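Local coordinates for protein UTP--glucose-1-phosphate uridylyltransferase YngB (Bacillus subtilis, PDB 7O2N) that catalyses the formation of UDP-glucose and diphosphate from UTP and glucose 1-phosphate, supplying glycolipid synthesis and wall teichoic acid glucosylation during anaerobic fermentative growth, at residues 158-163 / 246-251; 139-144 / 204-209. One frame throughout, in Å; residues are numbered along the deposited sequence.

Contact 1: 158-163 / 246-251; sequences GVQSVL and RLLEGN
Gln160 reaches from near the end of its strand to Leu248 and Gly250, in the chain leaving the neighbouring strand, and its amide takes over where the parallel pairing of the two backbones stops. That pairing sets Gly158 beside Arg246 and Val159 beside Leu247. Val159 uses both of its backbone polar atoms: its N gives a hydrogen bond to Arg246 O (2.9 Å), and its O receives one from Leu248 N (2.9 Å). With CG anti to the carbonyl carbon (chi1 -84°) and the chain extended beyond it, Gln160 brings NE2 to two carbonyls of the departing loop. The bond to Leu248 O (3.1 Å) is almost straight, 171° at the hydrogen; this oxygen lies in the plane of the glutamine amide, whereas NE2 stands above the plane of the carbonyl. A second, weak bond joins NE2 to Gly250 O at 3.0 Å. Leu248 crosses the glutamine at about a right angle, its CB 3.9 Å from Gln160 CG, while CD1 lies over the backbone of Gly158 and Val159. Cut back to an alanine, this position is likely to leave the Leu248 and Gly250 carbonyls without their shared donor and the loop less firmly tied to the strand. Chemically, one side-chain amide stands in for strand pairing, fastening a loop through two main-chain oxygens.

Contact 2: 139-144 / 204-209; sequences TPALRQ and MGRYVL
Helix 141-152 packs near its N-terminal end on strand 206-210 of the large mixed sheet, and Ala141 and Leu142 are the residues that touch it. The methyl of Ala141 lies beside the arginine where the aliphatic chain passes into the guanidinium group, with Arg206 CD 3.6 Å from Ala141 CB, and it stands oblique to that group. Arg206 CG is anti to the carbonyl carbon (chi1 -66°), and the chain runs extended from there to NE, which carries the charged end past Ala141. The helix belongs to the alpha/beta core of a GT-A nucleotidyltransferase, in which helices cover a central sheet, and it leads into strand 156-161, the neighbour of 206-210 in that sheet. Two residues further along the strand, Val208 turns its side chain to the helix as Arg206 does, while Tyr207 between them points away, and its side chain touches Leu230 and Leu234 of helix 230-240. Leu142 and Val208 cross at about a right angle, with CD1 of the leucine 4.1 Å from CG2 of the valine. Having CG anti to the backbone N (chi1 173°) brings the leucine tip to the strand, where CD1 also lies 4.2 Å from Tyr207 O. The buried charge of Arg206 is met by two acids outside the pair: NH2 forms a salt bridge with Asp133 and NE one with Glu44, whose carboxylate also accepts a weak hydrogen bond from Leu142 N.

In the fold
Contacts 1 and 2 have their centres about 10 Å apart and meet through one sheet, since strand 156-161 of contact 1 is the neighbour of strand 206-210 of contact 2. Their segments alternate along the chain, and they touch directly, on the sheet side and on the helix side. Gly158 O and Met204 N, 2.7 Å apart, probably form a hydrogen bond just before the chain turns its corner at Gly205. On the helix side, Glu249 N lies 3.1 Å from Gln144 OE1, a probable hydrogen bond, and Leu248 CD2 packs 3.7 Å from Ala141 O. Through contact 1 the loop after strand 244-247 is bonded to strand 156-161, and through Gln144 and Ala141 it also meets helix 141-152.

Contact 1: 158-163 / 246-251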
ATOM      1  N   GLY A 158      -1.155   2.215 -28.175  1.00 60.03           N
ATOM      2  CA  GLY A 158       0.009   1.516 -27.650  1.00 62.30           C
ATOM      3  C   GLY A 158      -0.284   0.032 -27.422  1.00 67.85           C
ATOM      4  O   GLY A 158      -1.247  -0.321 -26.732  1.00 70.61           O
ATOM      5  N   VAL A 159       0.557  -0.832 -28.016  1.00 69.28           N
ATOM      6  CA  VAL A 159       0.290  -2.265 -28.073  1.00 59.90           C
ATOM      7  C   VAL A 159       1.527  -3.081 -27.697  1.00 64.97           C
ATOM      8  O   VAL A 159       2.676  -2.612 -27.732  1.00 57.41           O
ATOM      9  CB  VAL A 159      -0.287  -2.722 -29.429  1.00 53.88           C
ATOM     10  CG1 VAL A 159      -1.727  -2.270 -29.612  1.00 47.78           C
ATOM     11  CG2 VAL A 159       0.592  -2.344 -30.625  1.00 51.58           C
ATOM     12  N   GLN A 160       1.221  -4.329 -27.311  1.00 69.48           N
ATOM     13  CA  GLN A 160       2.154  -5.427 -27.097  1.00 65.35           C
ATOM     14  C   GLN A 160       1.398  -6.744 -27.323  1.00 64.97           C
ATOM     15  O   GLN A 160       0.167  -6.802 -27.226  1.00 55.99           O
ATOM     16  CB  GLN A 160       2.756  -5.344 -25.690  1.00 51.96           C
ATOM     17  CG  GLN A 160       3.943  -4.402 -25.576  1.00 49.15           C
ATOM     18  CD  GLN A 160       4.583  -4.551 -24.224  1.00 57.10           C
ATOM     19  OE1 GLN A 160       3.981  -5.144 -23.326  1.00 68.25           O
ATOM     20  NE2 GLN A 160       5.809  -4.051 -24.069  1.00 55.05           N
ATOM     21  N   SER A 161       2.131  -7.810 -27.651  1.00 66.96           N
ATOM     22  CA  SER A 161       1.463  -9.074 -27.914  1.00 71.33           C
ATOM     23  C   SER A 161       1.180  -9.812 -26.604  1.00 75.43           C
ATOM     24  O   SER A 161       1.794  -9.551 -25.571  1.00 66.84           O
ATOM     25  CB  SER A 161       2.225  -9.916 -28.898  1.00 70.36           C
ATOM     26  OG  SER A 161       3.575  -9.495 -28.944  1.00 93.57           O
ATOM     27  N   VAL A 162       0.225 -10.738 -26.664  1.00 76.19           N
ATOM     28  CA  VAL A 162      -0.140 -11.500 -25.490  1.00 79.71           C
ATOM     29  C   VAL A 162      -0.464 -12.934 -25.919  1.00 78.07           C
ATOM     30  O   VAL A 162      -0.729 -13.188 -27.091  1.00 80.86           O
ATOM     31  CB  VAL A 162      -1.266 -10.775 -24.726  1.00 80.48           C
ATOM     32  CG1 VAL A 162      -2.572 -10.684 -25.500  1.00 72.29           C
ATOM     33  CG2 VAL A 162      -1.487 -11.372 -23.345  1.00103.47           C
ATOM     34  N   LEU A 163      -0.384 -13.886 -24.979  1.00 77.15           N
ATOM     35  CA  LEU A 163      -0.675 -15.277 -25.298  1.00 74.92           C
ATOM     36  C   LEU A 163      -2.163 -15.385 -25.614  1.00 75.77           C
ATOM     37  O   LEU A 163      -2.958 -14.686 -24.998  1.00 78.51           O
ATOM     38  CB  LEU A 163      -0.298 -16.177 -24.116  1.00 72.40           C
ATOM     39  CG  LEU A 163       0.918 -15.744 -23.294  1.00 88.10           C
ATOM     40  CD1 LEU A 163       0.844 -16.280 -21.867  1.00 65.86           C
ATOM     41  CD2 LEU A 163       2.239 -16.138 -23.963  1.00 91.09           C
ATOM     42  N   ARG A 246       1.707   1.528 -32.090  1.00 62.08           N
ATOM     43  CA  ARG A 246       3.110   1.295 -31.808  1.00 64.20           C
ATOM     44  C   ARG A 246       3.248   0.001 -31.005  1.00 71.29           C
ATOM     45  O   ARG A 246       2.525  -0.210 -30.035  1.00 72.13           O
ATOM     46  CB  ARG A 246       3.676   2.472 -31.009  1.00 58.71           C
ATOM     47  CG  ARG A 246       5.079   2.231 -30.472  1.00 57.30           C
ATOM     48  CD  ARG A 246       6.016   2.617 -31.590  1.00 64.58           C
ATOM     49  NE  ARG A 246       7.344   2.966 -31.124  1.00 67.70           N
ATOM     50  CZ  ARG A 246       8.266   2.077 -30.802  1.00 68.88           C
ATOM     51  NH1 ARG A 246       7.975   0.791 -30.896  1.00 79.63           N
ATOM     52  NH2 ARG A 246       9.464   2.467 -30.398  1.00 74.19           N
ATOM     53  N   LEU A 247       4.173  -0.875 -31.423  1.00 70.99           N
ATOM     54  CA  LEU A 247       4.633  -1.938 -30.547  1.00 61.66           C
ATOM     55  C   LEU A 247       5.590  -1.297 -29.551  1.00 67.58           C
ATOM     56  O   LEU A 247       6.454  -0.509 -29.926  1.00 65.49           O
ATOM     57  CB  LEU A 247       5.320  -3.030 -31.366  1.00 68.57           C
ATOM     58  CG  LEU A 247       5.548  -4.362 -30.643  1.00 75.94           C
ATOM     59  CD1 LEU A 247       4.343  -5.304 -30.732  1.00 69.40           C
ATOM     60  CD2 LEU A 247       6.805  -5.029 -31.176  1.00 76.96           C
ATOM     61  N   LEU A 248       5.381  -1.599 -28.270  1.00 64.90           N
ATOM     62  CA  LEU A 248       6.074  -0.895 -27.211  1.00 64.78           C
ATOM     63  C   LEU A 248       7.325  -1.667 -26.805  1.00 76.12           C
ATOM     64  O   LEU A 248       7.280  -2.875 -26.562  1.00 75.99           O
ATOM     65  CB  LEU A 248       5.111  -0.750 -26.032  1.00 64.76           C
ATOM     66  CG  LEU A 248       3.924   0.180 -26.270  1.00 64.82           C
ATOM     67  CD1 LEU A 248       2.804  -0.104 -25.287  1.00 59.44           C
ATOM     68  CD2 LEU A 248       4.356   1.626 -26.167  1.00 65.24           C
ATOM     69  N   GLU A 249       8.408  -0.918 -26.614  1.00 80.29           N
ATOM     70  CA  GLU A 249       9.723  -1.474 -26.381  1.00 85.38           C
ATOM     71  C   GLU A 249       9.836  -2.163 -25.019  1.00 91.96           C
ATOM     72  O   GLU A 249      10.371  -3.271 -24.959  1.00129.49           O
ATOM     73  CB  GLU A 249      10.807  -0.442 -26.692  1.00 90.18           C
ATOM     74  CG  GLU A 249      12.052  -0.574 -25.835  1.00107.26           C
ATOM     75  CD  GLU A 249      12.321   0.576 -24.878  1.00123.07           C
ATOM     76  OE1 GLU A 249      12.290   1.739 -25.323  1.00131.81           O
ATOM     77  OE2 GLU A 249      12.588   0.301 -23.699  1.00121.62           O
ATOM     78  N   GLY A 250       9.342  -1.550 -23.939  1.00 76.14           N
ATOM     79  CA  GLY A 250       9.817  -1.932 -22.607  1.00 77.41           C
ATOM     80  C   GLY A 250       9.207  -3.195 -21.977  1.00 65.27           C
ATOM     81  O   GLY A 250       8.435  -3.936 -22.594  1.00 63.06           O
ATOM     82  N   ASN A 251       9.535  -3.397 -20.695  1.00 60.48           N
ATOM     83  CA  ASN A 251       9.048  -4.517 -19.902  1.00 54.18           C
ATOM     84  C   ASN A 251       7.828  -4.111 -19.098  1.00 55.18           C
ATOM     85  O   ASN A 251       7.870  -3.104 -18.390  1.00 60.25           O
ATOM     86  CB  ASN A 251      10.080  -5.011 -18.896  1.00 56.77           C
ATOM     87  CG  ASN A 251      11.035  -5.987 -19.539  1.00 69.58           C
ATOM     88  OD1 ASN A 251      10.597  -6.926 -20.214  1.00 80.38           O
ATOM     89  ND2 ASN A 251      12.327  -5.736 -19.383  1.00 69.27           N
TER

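Contact 2: 139-144 / 204-209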
ATOM      1  N   THR A 139      13.074   4.294 -23.561  1.00 68.04           N
ATOM      2  CA  THR A 139      12.214   5.366 -24.005  1.00 62.72           C
ATOM      3  C   THR A 139      10.848   5.205 -23.326  1.00 69.08           C
ATOM      4  O   THR A 139      10.145   4.212 -23.549  1.00 69.31           O
ATOM      5  CB  THR A 139      12.115   5.235 -25.525  1.00 62.05           C
ATOM      6  OG1 THR A 139      13.332   5.749 -26.050  1.00 76.59           O
ATOM      7  CG2 THR A 139      10.933   5.938 -26.148  1.00 62.60           C
ATOM      8  N   PRO A 140      10.397   6.188 -22.511  1.00 62.94           N
ATOM      9  CA  PRO A 140       9.120   6.072 -21.806  1.00 63.25           C
ATOM     10  C   PRO A 140       7.999   5.716 -22.775  1.00 57.65           C
ATOM     11  O   PRO A 140       7.914   6.264 -23.879  1.00 51.09           O
ATOM     12  CB  PRO A 140       8.903   7.477 -21.230  1.00 72.68           C
ATOM     13  CG  PRO A 140      10.292   8.048 -21.093  1.00 64.67           C
ATOM     14  CD  PRO A 140      11.055   7.482 -22.270  1.00 66.31           C
ATOM     15  N   ALA A 141       7.148   4.785 -22.329  1.00 59.12           N
ATOM     16  CA  ALA A 141       6.173   4.143 -23.200  1.00 59.56           C
ATOM     17  C   ALA A 141       5.406   5.166 -24.034  1.00 60.85           C
ATOM     18  O   ALA A 141       5.350   5.030 -25.252  1.00 55.86           O
ATOM     19  CB  ALA A 141       5.245   3.277 -22.385  1.00 65.49           C
ATOM     20  N   LEU A 142       4.816   6.180 -23.374  1.00 58.19           N
ATOM     21  CA  LEU A 142       3.965   7.153 -24.054  1.00 56.26           C
ATOM     22  C   LEU A 142       4.741   7.930 -25.117  1.00 57.45           C
ATOM     23  O   LEU A 142       4.211   8.139 -26.209  1.00 48.60           O
ATOM     24  CB  LEU A 142       3.327   8.096 -23.032  1.00 56.37           C
ATOM     25  CG  LEU A 142       2.541   9.274 -23.602  1.00 54.29           C
ATOM     26  CD1 LEU A 142       1.220   8.790 -24.182  1.00 52.94           C
ATOM     27  CD2 LEU A 142       2.299  10.300 -22.500  1.00 53.80           C
ATOM     28  N   ARG A 143       5.981   8.343 -24.788  1.00 57.76           N
ATOM     29  CA  ARG A 143       6.854   9.043 -25.721  1.00 59.23           C
ATOM     30  C   ARG A 143       6.872   8.326 -27.066  1.00 60.49           C
ATOM     31  O   ARG A 143       6.907   8.969 -28.102  1.00 61.94           O
ATOM     32  CB  ARG A 143       8.304   9.005 -25.239  1.00 60.86           C
ATOM     33  CG  ARG A 143       9.253   9.800 -26.119  1.00 57.53           C
ATOM     34  CD  ARG A 143       9.491  11.098 -25.391  1.00 76.67           C
ATOM     35  NE  ARG A 143      10.129  12.113 -26.209  1.00 91.23           N
ATOM     36  CZ  ARG A 143       9.632  12.592 -27.344  1.00 96.25           C
ATOM     37  NH1 ARG A 143       8.485  12.144 -27.815  1.00 88.60           N
ATOM     38  NH2 ARG A 143      10.279  13.540 -27.993  1.00113.00           N
ATOM     39  N   GLN A 144       6.875   6.986 -27.019  1.00 61.66           N
ATOM     40  CA  GLN A 144       6.956   6.137 -28.192  1.00 56.04           C
ATOM     41  C   GLN A 144       5.695   6.265 -29.041  1.00 57.62           C
ATOM     42  O   GLN A 144       5.805   6.257 -30.265  1.00 76.54           O
ATOM     43  CB  GLN A 144       7.193   4.681 -27.790  1.00 55.93           C
ATOM     44  CG  GLN A 144       8.458   4.428 -26.968  1.00 52.70           C
ATOM     45  CD  GLN A 144       8.564   2.982 -26.533  1.00 57.31           C
ATOM     46  OE1 GLN A 144       7.910   2.087 -27.090  1.00 52.00           O
ATOM     47  NE2 GLN A 144       9.379   2.735 -25.510  1.00 55.93           N
ATOM     48  N   MET A 204      -2.457  -1.434 -24.554  1.00 57.49           N
ATOM     49  CA  MET A 204      -1.963  -1.412 -23.185  1.00 59.16           C
ATOM     50  C   MET A 204      -2.211  -0.054 -22.524  1.00 58.65           C
ATOM     51  O   MET A 204      -1.249   0.633 -22.144  1.00 53.77           O
ATOM     52  CB  MET A 204      -0.476  -1.792 -23.130  1.00 62.05           C
ATOM     53  CG  MET A 204      -0.148  -3.091 -23.872  1.00 59.97           C
ATOM     54  SD  MET A 204      -0.559  -4.640 -23.001  1.00 58.81           S
ATOM     55  CE  MET A 204      -2.132  -4.218 -22.255  1.00 68.30           C
ATOM     56  N   GLY A 205      -3.511   0.299 -22.403  1.00 50.21           N
ATOM     57  CA  GLY A 205      -4.024   1.560 -21.881  1.00 56.46           C
ATOM     58  C   GLY A 205      -3.107   2.764 -22.117  1.00 58.51           C
ATOM     59  O   GLY A 205      -2.831   3.550 -21.216  1.00 61.45           O
ATOM     60  N   ARG A 206      -2.611   2.895 -23.348  1.00 60.02           N
ATOM     61  CA  ARG A 206      -1.932   4.101 -23.793  1.00 58.29           C
ATOM     62  C   ARG A 206      -2.576   4.523 -25.108  1.00 61.05           C
ATOM     63  O   ARG A 206      -2.866   3.674 -25.944  1.00 59.95           O
ATOM     64  CB  ARG A 206      -0.430   3.858 -23.874  1.00 47.02           C
ATOM     65  CG  ARG A 206       0.178   3.614 -22.508  1.00 42.27           C
ATOM     66  CD  ARG A 206       1.687   3.481 -22.548  1.00 46.77           C
ATOM     67  NE  ARG A 206       2.210   3.111 -21.237  1.00 49.92           N
ATOM     68  CZ  ARG A 206       1.958   1.959 -20.600  1.00 54.76           C
ATOM     69  NH1 ARG A 206       1.152   1.039 -21.123  1.00 53.50           N
ATOM     70  NH2 ARG A 206       2.507   1.756 -19.416  1.00 52.41           N
ATOM     71  N   TYR A 207      -2.906   5.817 -25.222  1.00 62.65           N
ATOM     72  CA  TYR A 207      -3.492   6.371 -26.435  1.00 58.97           C
ATOM     73  C   TYR A 207      -2.965   7.787 -26.643  1.00 54.05           C
ATOM     74  O   TYR A 207      -2.706   8.485 -25.673  1.00 54.70           O
ATOM     75  CB  TYR A 207      -5.016   6.444 -26.353  1.00 45.58           C
ATOM     76  CG  TYR A 207      -5.732   5.191 -25.935  1.00 51.34           C
ATOM     77  CD1 TYR A 207      -5.652   4.691 -24.638  1.00 53.92           C
ATOM     78  CD2 TYR A 207      -6.599   4.552 -26.812  1.00 55.97           C
ATOM     79  CE1 TYR A 207      -6.361   3.558 -24.245  1.00 52.69           C
ATOM     80  CE2 TYR A 207      -7.339   3.436 -26.434  1.00 52.52           C
ATOM     81  CZ  TYR A 207      -7.209   2.927 -25.148  1.00 54.06           C
ATOM     82  OH  TYR A 207      -7.931   1.830 -24.778  1.00 51.08           O
ATOM     83  N   VAL A 208      -2.772   8.166 -27.910  1.00 47.44           N
ATOM     84  CA  VAL A 208      -2.745   9.559 -28.301  1.00 47.57           C
ATOM     85  C   VAL A 208      -3.948   9.799 -29.213  1.00 53.68           C
ATOM     86  O   VAL A 208      -4.255   8.975 -30.066  1.00 59.48           O
ATOM     87  CB  VAL A 208      -1.395   9.933 -28.924  1.00 46.50           C
ATOM     88  CG1 VAL A 208      -1.419  11.318 -29.545  1.00 53.17           C
ATOM     89  CG2 VAL A 208      -0.312   9.874 -27.869  1.00 45.23           C
ATOM     90  N   LEU A 209      -4.681  10.892 -28.960  1.00 61.63           N
ATOM     91  CA  LEU A 209      -5.940  11.153 -29.640  1.00 67.11           C
ATOM     92  C   LEU A 209      -5.998  12.577 -30.193  1.00 72.77           C
ATOM     93  O   LEU A 209      -5.222  13.457 -29.805  1.00 77.82           O
ATOM     94  CB  LEU A 209      -7.097  10.911 -28.664  1.00 63.66           C
ATOM     95  CG  LEU A 209      -7.258   9.481 -28.169  1.00 55.96           C
ATOM     96  CD1 LEU A 209      -8.567   9.345 -27.403  1.00 55.04           C
ATOM     97  CD2 LEU A 209      -7.215   8.503 -29.336  1.00 55.55           C
TER